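Local coordinates for BH2358 protein (Bacillus halodurans C-125, PDB 2RBD) that is of unknown function but may be a spore coat protein, with a helical, probably ferritin-like fold, at residues P13-E18 against Q124-D129; S21-L26 against E68-N73; T43-L48 against K153-L158. All blocks are in the same frame, centred on the assembly; numbering follows the deposited sequence. Where two conformers were deposited one is given.

Contact 1 (P13-E18 against Q124-D129); sequences PLHYGE and QSIRED
Arg127, Glu18 and His15 make the polar and ionic core of this meeting between two helix starts in the four-helix, ferritin-like chain, where the capping box of helix 16-42 also grips the turn leading into helix 128-155. In that box the ring nitrogen ND1 of His15 accepts a weak bond from Gly17 N, while His15 N donates to Glu18 OE1 over 2.9 Å. The other carboxylate oxygen reaches across the contact. Glu18 OE2 takes Arg127 N on its syn lone pair at 2.8 Å, and Ile126 N meets the anti side of the same oxygen, 32° out of the carboxylate plane, also at 2.8 Å. Three backbone N-H groups thus hold the buried carboxylate and probably favour its negative charge. A glutamine here would probably leave one of these amides without its acceptor and loosen the joint between the two helix starts. His15 adds a bond of its own: chi1 of 70° sets the ring between the backbone N and the carbonyl carbon, with NE2 turned to Gln124 O at 2.8 Å and the acceptor almost in the ring plane. Against one face of this ring lies Glu18 CG. Phe20 of the third subunit stacks with the ring, and Pro162 of the second subunit also packs on it. Asp129 grips the Arg127 guanidinium side-on and in its plane, fixing its rotation, NE donating to OD1 and NH2 to OD2, each 2.8 Å long and nearly straight. Leu14 CD2 sits over the centre of that guanidinium, 3.7 Å from Arg127 CZ.

Contact 2 (S21-L26 against E68-N73); sequences STWTYL and ELLRSN
Trp23 and Leu70 mark the nearest backbone approach, their CA atoms 7.6 Å apart, where the axes of helices 21-26 and 68-72 pass within 10.7 Å at 134° between their N-to-C directions, a splayed antiparallel pair. No hydrogen bond joins the two segments; the contact is apolar and made largely by Leu70. Its CG lies anti to the carbonyl carbon (chi1 -63°), and the extended second torsion spreads the two methyls over different partners. CD1 lies against Trp23 and Leu26, residues one turn apart, 3.9 Å from Leu26 CD2 and 4.1 Å from Trp23 CA, and it meets the indole obliquely at Trp23 CD1. Leu26 and Leu70 lie side by side but point opposite ways, as do Thr22 and Leu70. The second methyl, Leu70 CD2, approaches Thr22 OG1, while the threonine methyl CG2 meets Leu69 CD2 at 4.1 Å, these two side chains lying nearly perpendicular. Both threonine contacts are uncertain, because Thr22 was modelled in two conformers. In the conformer described here the hydroxyl hydrogen-bonds to Glu18 O of its own helix. The pair joins consecutive helices of the bundle, 16-42 and 46-72: Phe134 of helix 128-155 touches Thr22, Pro78 and Leu77 of the following loop cover Trp23, Leu26 and Leu70, and Pro160 of the fourth subunit packs on Trp23.

Contact 3 (T43-L48 against K153-L158); sequences TGDEDL and KNKGWL
Lys155 and Asp45 reach out to each other head-on, closing a salt-bridge network between the start of helix 46-72 and the end of helix 128-155 at one end of the helical bundle. Bent at its second torsion (chi2 -75°) and extended beyond it, the lysine carries its ammonium between two aspartates. NZ lies 2.7 Å from Asp45 OD2, on the syn lone pair of that oxygen, and likewise 2.7 Å from Asp47 OD2, here on the anti lone pair, the lysine crossing Asp47 at about a right angle. One charge therefore answers two carboxylates, whose mutual repulsion it would be expected to ease. Asp45 divides its oxygens between two tasks. With CG anti to the backbone N, chi1 -171°, the carboxylate folds back over the first turn, and OD1 accepts from Leu48 N at 2.9 Å by its anti lone pair. This is the N-cap of helix 46-72, and the residue that caps the helix is thereby the one that ties it to the helix 128-155 terminus. Across from it that helix ends in a Schellman motif at Gly156, whose positive phi lets the chain double back and bring Trp157 beneath Lys155. The benzo ring carbon CH2 of the indole makes the contact with the other segment: Trp157 CH2 is 4.1 Å from Asp45 CG and equally far from Leu48 CD2, both oblique to the ring. Asp100 and Ser104 of helix 100-124, with Leu151 and Asn152 of helix 128-155, also touch the indole, so three helices of the chain meet around it. Over the centre of its ring, 3.4 Å above the plane, sits Lys155 CB.

In the fold
The three contacts join starts and ends of the long helices to one another, two of them at one end of the bundle and the third at the other. Contacts 1 and 2 share helix 16-42 and adjoin, their centres 11 Å apart: Arg127 NH1 lies 3.2 Å from Asn73 OD1, a probable hydrogen bond, and Leu69 packs on the same guanidinium. Contact 3 sits on the opposite side of the chain's centre, about 39 Å from contact 1 and 34 Å from contact 2, centre to centre. Helix 128-155 runs from contact 1 to contact 3, and both touch the second subunit: Lys153 NZ of that subunit hydrogen-bonds to Ile126 O of contact 1, and the reverse pairing is made at contact 3.

Contact 1 (P13-E18 against Q124-D129)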
# COMPACT_ATOMS: atom_id res chain seq x y z
N PRO A 13 26.00 -7.66 -0.12
CA PRO A 13 24.89 -8.59 -0.29
C PRO A 13 23.53 -7.88 -0.31
O PRO A 13 23.32 -6.90 0.40
CB PRO A 13 24.96 -9.47 0.96
CG PRO A 13 25.68 -8.70 1.94
CD PRO A 13 26.65 -7.82 1.20
N LEU A 14 22.62 -8.40 -1.12
CA LEU A 14 21.20 -8.05 -1.02
C LEU A 14 20.64 -8.52 0.31
O LEU A 14 21.04 -9.54 0.86
CB LEU A 14 20.40 -8.70 -2.16
CG LEU A 14 20.76 -8.30 -3.61
CD1 LEU A 14 20.25 -9.31 -4.61
CD2 LEU A 14 20.29 -6.85 -3.90
N HIS A 15 19.69 -7.76 0.84
CA HIS A 15 18.93 -8.26 1.99
C HIS A 15 17.72 -9.07 1.57
O HIS A 15 17.38 -9.13 0.40
CB HIS A 15 18.62 -7.15 3.01
CG HIS A 15 17.63 -6.11 2.60
ND1 HIS A 15 16.27 -6.36 2.50
CD2 HIS A 15 17.79 -4.78 2.42
CE1 HIS A 15 15.65 -5.22 2.24
NE2 HIS A 15 16.54 -4.24 2.19
N TYR A 16 17.16 -9.80 2.51
CA TYR A 16 16.04 -10.71 2.22
C TYR A 16 14.86 -10.04 1.56
O TYR A 16 14.23 -10.63 0.68
CB TYR A 16 15.57 -11.35 3.51
CG TYR A 16 16.21 -12.66 3.93
CD1 TYR A 16 17.53 -12.95 3.67
CD2 TYR A 16 15.47 -13.57 4.60
CE1 TYR A 16 18.09 -14.16 4.07
CE2 TYR A 16 16.01 -14.77 4.99
CZ TYR A 16 17.32 -15.05 4.74
OH TYR A 16 17.84 -16.28 5.16
N GLY A 17 14.58 -8.81 1.96
CA GLY A 17 13.52 -8.03 1.33
C GLY A 17 13.79 -7.66 -0.10
O GLY A 17 12.91 -7.73 -0.95
N GLU A 18 15.00 -7.22 -0.38
CA GLU A 18 15.39 -6.95 -1.73
C GLU A 18 15.27 -8.19 -2.62
O GLU A 18 14.78 -8.10 -3.75
CB GLU A 18 16.83 -6.42 -1.76
CG GLU A 18 16.94 -4.96 -1.25
CD GLU A 18 18.37 -4.50 -0.92
OE1 GLU A 18 19.31 -5.33 -0.75
OE2 GLU A 18 18.60 -3.29 -0.89
N GLN A 124 12.36 0.27 0.73
CA GLN A 124 12.93 -0.76 1.56
C GLN A 124 14.36 -1.11 1.16
O GLN A 124 15.02 -1.91 1.81
CB GLN A 124 12.04 -1.99 1.53
CG GLN A 124 12.14 -2.82 0.29
CD GLN A 124 11.45 -4.18 0.47
OE1 GLN A 124 12.08 -5.24 0.32
NE2 GLN A 124 10.15 -4.16 0.85
N SER A 125 14.83 -0.49 0.09
CA SER A 125 16.16 -0.78 -0.43
C SER A 125 17.27 -0.18 0.41
O SER A 125 17.15 0.90 0.94
CB SER A 125 16.33 -0.26 -1.85
OG SER A 125 15.58 -1.06 -2.76
N ILE A 126 18.35 -0.94 0.55
CA ILE A 126 19.59 -0.48 1.18
C ILE A 126 20.70 -0.46 0.16
O ILE A 126 21.51 0.46 0.15
CB ILE A 126 19.96 -1.37 2.37
CG1 ILE A 126 18.89 -1.26 3.45
CG2 ILE A 126 21.34 -0.98 2.91
CD1 ILE A 126 19.17 -2.09 4.72
N ARG A 127 20.69 -1.39 -0.78
CA ARG A 127 21.64 -1.32 -1.89
C ARG A 127 21.21 -0.27 -2.88
O ARG A 127 20.09 -0.31 -3.42
CB ARG A 127 21.85 -2.69 -2.54
CG ARG A 127 23.30 -3.16 -2.40
CD ARG A 127 23.53 -4.52 -2.94
NE ARG A 127 23.38 -4.61 -4.39
CZ ARG A 127 23.59 -5.72 -5.06
NH1 ARG A 127 24.02 -6.81 -4.45
NH2 ARG A 127 23.40 -5.76 -6.35
N GLU A 128 22.09 0.70 -3.14
CA GLU A 128 21.73 1.86 -3.95
C GLU A 128 21.33 1.52 -5.39
O GLU A 128 20.49 2.19 -5.99
CB GLU A 128 22.88 2.88 -3.96
CG GLU A 128 23.15 3.50 -2.62
CD GLU A 128 24.40 4.43 -2.61
OE1 GLU A 128 25.27 4.32 -3.52
OE2 GLU A 128 24.50 5.28 -1.69
N ASP A 129 21.95 0.49 -5.95
CA ASP A 129 21.63 0.06 -7.31
C ASP A 129 20.19 -0.42 -7.45
O ASP A 129 19.58 -0.26 -8.51
CB ASP A 129 22.61 -1.00 -7.82
CG ASP A 129 22.61 -2.29 -6.98
OD1 ASP A 129 22.69 -2.23 -5.74
OD2 ASP A 129 22.55 -3.38 -7.60

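Contact 2 (S21-L26 against E68-N73)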
# COMPACT_ATOMS: atom_id res chain seq x y z
N SER A 21 11.40 -9.11 -2.92
CA SER A 21 10.66 -8.10 -3.67
C SER A 21 11.00 -8.12 -5.17
O SER A 21 10.11 -8.00 -6.01
CB SER A 21 10.87 -6.71 -3.10
OG SER A 21 10.24 -6.64 -1.84
N THR A 22 12.28 -8.22 -5.50
CA THR A 22 12.68 -8.24 -6.88
C THR A 22 12.25 -9.55 -7.55
O THR A 22 11.78 -9.54 -8.68
CB THR A 22 14.19 -8.00 -7.07
OG1 THR A 22 14.95 -9.00 -6.39
CG2 THR A 22 14.57 -6.60 -6.58
N TRP A 23 12.41 -10.67 -6.85
CA TRP A 23 11.91 -11.95 -7.36
C TRP A 23 10.41 -11.90 -7.63
O TRP A 23 9.92 -12.35 -8.68
CB TRP A 23 12.23 -13.06 -6.35
CG TRP A 23 11.87 -14.43 -6.78
CD1 TRP A 23 12.70 -15.33 -7.38
CD2 TRP A 23 10.63 -15.10 -6.59
NE1 TRP A 23 12.05 -16.50 -7.60
CE2 TRP A 23 10.77 -16.40 -7.15
CE3 TRP A 23 9.40 -14.74 -6.02
CZ2 TRP A 23 9.75 -17.33 -7.13
CZ3 TRP A 23 8.39 -15.65 -6.04
CH2 TRP A 23 8.56 -16.93 -6.60
N THR A 24 9.66 -11.34 -6.68
CA THR A 24 8.24 -11.23 -6.84
C THR A 24 7.84 -10.29 -8.01
O THR A 24 6.91 -10.57 -8.78
CB THR A 24 7.62 -10.78 -5.51
OG1 THR A 24 7.79 -11.81 -4.53
CG2 THR A 24 6.12 -10.54 -5.67
N TYR A 25 8.53 -9.17 -8.15
CA TYR A 25 8.29 -8.24 -9.23
C TYR A 25 8.51 -8.90 -10.60
O TYR A 25 7.76 -8.74 -11.57
CB TYR A 25 9.17 -6.99 -9.03
CG TYR A 25 8.86 -5.83 -9.94
CD1 TYR A 25 9.39 -5.77 -11.22
CD2 TYR A 25 8.03 -4.77 -9.53
CE1 TYR A 25 9.15 -4.68 -12.02
CE2 TYR A 25 7.78 -3.70 -10.35
CZ TYR A 25 8.31 -3.67 -11.61
OH TYR A 25 8.12 -2.59 -12.47
N LEU A 26 9.61 -9.61 -10.72
CA LEU A 26 9.92 -10.36 -11.94
C LEU A 26 8.83 -11.42 -12.23
O LEU A 26 8.38 -11.55 -13.35
CB LEU A 26 11.29 -11.02 -11.77
CG LEU A 26 11.76 -11.96 -12.88
CD1 LEU A 26 11.72 -11.29 -14.27
CD2 LEU A 26 13.17 -12.52 -12.55
N GLU A 68 19.34 -10.25 -14.60
CA GLU A 68 20.80 -10.10 -14.43
C GLU A 68 21.14 -9.87 -12.97
O GLU A 68 22.11 -10.43 -12.45
CB GLU A 68 21.33 -8.97 -15.31
CG GLU A 68 22.83 -8.66 -15.08
CD GLU A 68 23.76 -9.90 -15.29
OE1 GLU A 68 23.46 -10.76 -16.18
OE2 GLU A 68 24.79 -10.02 -14.56
N LEU A 69 20.33 -9.07 -12.28
CA LEU A 69 20.53 -8.85 -10.84
C LEU A 69 20.43 -10.14 -10.07
O LEU A 69 21.34 -10.50 -9.30
CB LEU A 69 19.50 -7.83 -10.31
CG LEU A 69 19.54 -7.54 -8.80
CD1 LEU A 69 20.83 -6.81 -8.42
CD2 LEU A 69 18.29 -6.77 -8.36
N LEU A 70 19.36 -10.88 -10.29
CA LEU A 70 19.20 -12.16 -9.58
C LEU A 70 20.24 -13.19 -9.94
O LEU A 70 20.77 -13.88 -9.06
CB LEU A 70 17.79 -12.71 -9.76
CG LEU A 70 16.70 -11.82 -9.17
CD1 LEU A 70 15.39 -12.60 -9.33
CD2 LEU A 70 16.95 -11.42 -7.73
N ARG A 71 20.56 -13.29 -11.22
CA ARG A 71 21.58 -14.28 -11.66
C ARG A 71 22.95 -13.97 -11.06
O ARG A 71 23.72 -14.90 -10.76
CB ARG A 71 21.69 -14.34 -13.19
CG ARG A 71 20.57 -15.12 -13.88
CD ARG A 71 20.98 -15.45 -15.34
NE ARG A 71 21.49 -14.24 -15.96
CZ ARG A 71 20.79 -13.44 -16.76
NH1 ARG A 71 19.55 -13.77 -17.16
NH2 ARG A 71 21.36 -12.32 -17.20
N SER A 72 23.28 -12.69 -10.89
CA SER A 72 24.57 -12.29 -10.35
C SER A 72 24.62 -12.43 -8.82
O SER A 72 25.67 -12.24 -8.22
CB SER A 72 24.88 -10.83 -10.68
OG SER A 72 24.81 -10.57 -12.06
N ASN A 73 23.50 -12.68 -8.19
CA ASN A 73 23.46 -12.75 -6.74
C ASN A 73 22.99 -14.10 -6.22
O ASN A 73 22.63 -14.25 -5.07
CB ASN A 73 22.59 -11.60 -6.20
CG ASN A 73 23.30 -10.28 -6.24
OD1 ASN A 73 23.96 -9.90 -5.27
ND2 ASN A 73 23.18 -9.57 -7.35

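Contact 3 (T43-L48 against K153-L158)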
# COMPACT_ATOMS: atom_id res chain seq x y z
N THR A 43 -8.20 -8.41 -28.46
CA THR A 43 -8.41 -6.99 -28.69
C THR A 43 -8.79 -6.71 -30.15
O THR A 43 -8.15 -7.25 -31.05
CB THR A 43 -7.08 -6.20 -28.39
OG1 THR A 43 -6.67 -6.40 -27.02
CG2 THR A 43 -7.22 -4.71 -28.69
N GLY A 44 -9.73 -5.80 -30.35
CA GLY A 44 -10.05 -5.31 -31.68
C GLY A 44 -9.30 -4.02 -31.99
O GLY A 44 -8.67 -3.87 -33.06
N ASP A 45 -9.34 -3.11 -31.02
CA ASP A 45 -8.83 -1.78 -31.20
C ASP A 45 -7.33 -1.72 -31.42
O ASP A 45 -6.57 -2.18 -30.59
CB ASP A 45 -9.25 -0.95 -30.01
CG ASP A 45 -8.96 0.49 -30.20
OD1 ASP A 45 -7.81 0.88 -29.98
OD2 ASP A 45 -9.89 1.25 -30.57
N GLU A 46 -6.89 -1.12 -32.52
CA GLU A 46 -5.47 -1.14 -32.85
C GLU A 46 -4.62 -0.23 -31.94
O GLU A 46 -3.43 -0.50 -31.71
CB GLU A 46 -5.26 -0.81 -34.33
CG GLU A 46 -5.87 -1.86 -35.29
CD GLU A 46 -5.45 -3.30 -35.01
OE1 GLU A 46 -4.24 -3.59 -34.96
OE2 GLU A 46 -6.34 -4.17 -34.85
N ASP A 47 -5.22 0.84 -31.43
CA ASP A 47 -4.52 1.74 -30.52
C ASP A 47 -4.26 1.05 -29.17
O ASP A 47 -3.19 1.18 -28.60
CB ASP A 47 -5.32 3.02 -30.30
CG ASP A 47 -5.51 3.83 -31.59
OD1 ASP A 47 -4.49 3.99 -32.28
OD2 ASP A 47 -6.65 4.28 -31.89
N LEU A 48 -5.24 0.29 -28.71
CA LEU A 48 -5.03 -0.48 -27.49
C LEU A 48 -4.00 -1.57 -27.75
O LEU A 48 -3.11 -1.78 -26.92
CB LEU A 48 -6.36 -1.08 -27.04
CG LEU A 48 -6.31 -2.05 -25.85
CD1 LEU A 48 -5.64 -1.39 -24.66
CD2 LEU A 48 -7.73 -2.54 -25.48
N LYS A 153 -9.54 8.07 -22.12
CA LYS A 153 -10.26 9.32 -22.40
C LYS A 153 -10.68 9.38 -23.87
O LYS A 153 -11.86 9.62 -24.13
CB LYS A 153 -9.44 10.55 -22.02
CG LYS A 153 -9.27 10.73 -20.52
CD LYS A 153 -8.37 11.92 -20.24
CE LYS A 153 -8.25 12.25 -18.74
NZ LYS A 153 -7.27 13.35 -18.43
N ASN A 154 -9.74 9.13 -24.77
CA ASN A 154 -9.97 9.27 -26.22
C ASN A 154 -11.07 8.32 -26.70
O ASN A 154 -11.89 8.67 -27.57
CB ASN A 154 -8.69 9.00 -26.97
CG ASN A 154 -7.62 10.10 -26.80
OD1 ASN A 154 -7.92 11.18 -26.31
ND2 ASN A 154 -6.38 9.81 -27.21
N LYS A 155 -11.06 7.10 -26.16
CA LYS A 155 -11.97 6.03 -26.57
C LYS A 155 -13.32 6.08 -25.88
O LYS A 155 -14.26 5.40 -26.28
CB LYS A 155 -11.33 4.66 -26.33
CG LYS A 155 -10.05 4.47 -27.08
CD LYS A 155 -10.27 4.21 -28.58
CE LYS A 155 -8.93 4.12 -29.31
NZ LYS A 155 -9.06 3.81 -30.78
N GLY A 156 -13.42 6.88 -24.83
CA GLY A 156 -14.66 6.97 -24.04
C GLY A 156 -14.82 5.78 -23.13
O GLY A 156 -15.94 5.40 -22.79
N TRP A 157 -13.71 5.17 -22.73
CA TRP A 157 -13.75 4.00 -21.87
C TRP A 157 -13.66 4.37 -20.38
O TRP A 157 -13.92 3.52 -19.54
CB TRP A 157 -12.62 3.05 -22.20
CG TRP A 157 -12.71 2.45 -23.55
CD1 TRP A 157 -13.84 2.30 -24.30
CD2 TRP A 157 -11.66 1.86 -24.30
NE1 TRP A 157 -13.54 1.69 -25.48
CE2 TRP A 157 -12.21 1.41 -25.51
CE3 TRP A 157 -10.28 1.75 -24.11
CZ2 TRP A 157 -11.44 0.87 -26.52
CZ3 TRP A 157 -9.53 1.17 -25.10
CH2 TRP A 157 -10.11 0.73 -26.30
N LEU A 158 -13.30 5.58 -20.03
CA LEU A 158 -13.08 5.94 -18.64
C LEU A 158 -14.42 6.13 -17.95
O LEU A 158 -15.27 6.83 -18.47
CB LEU A 158 -12.26 7.24 -18.61
CG LEU A 158 -11.80 7.83 -17.29
CD1 LEU A 158 -10.97 6.83 -16.52
CD2 LEU A 158 -10.99 9.10 -17.59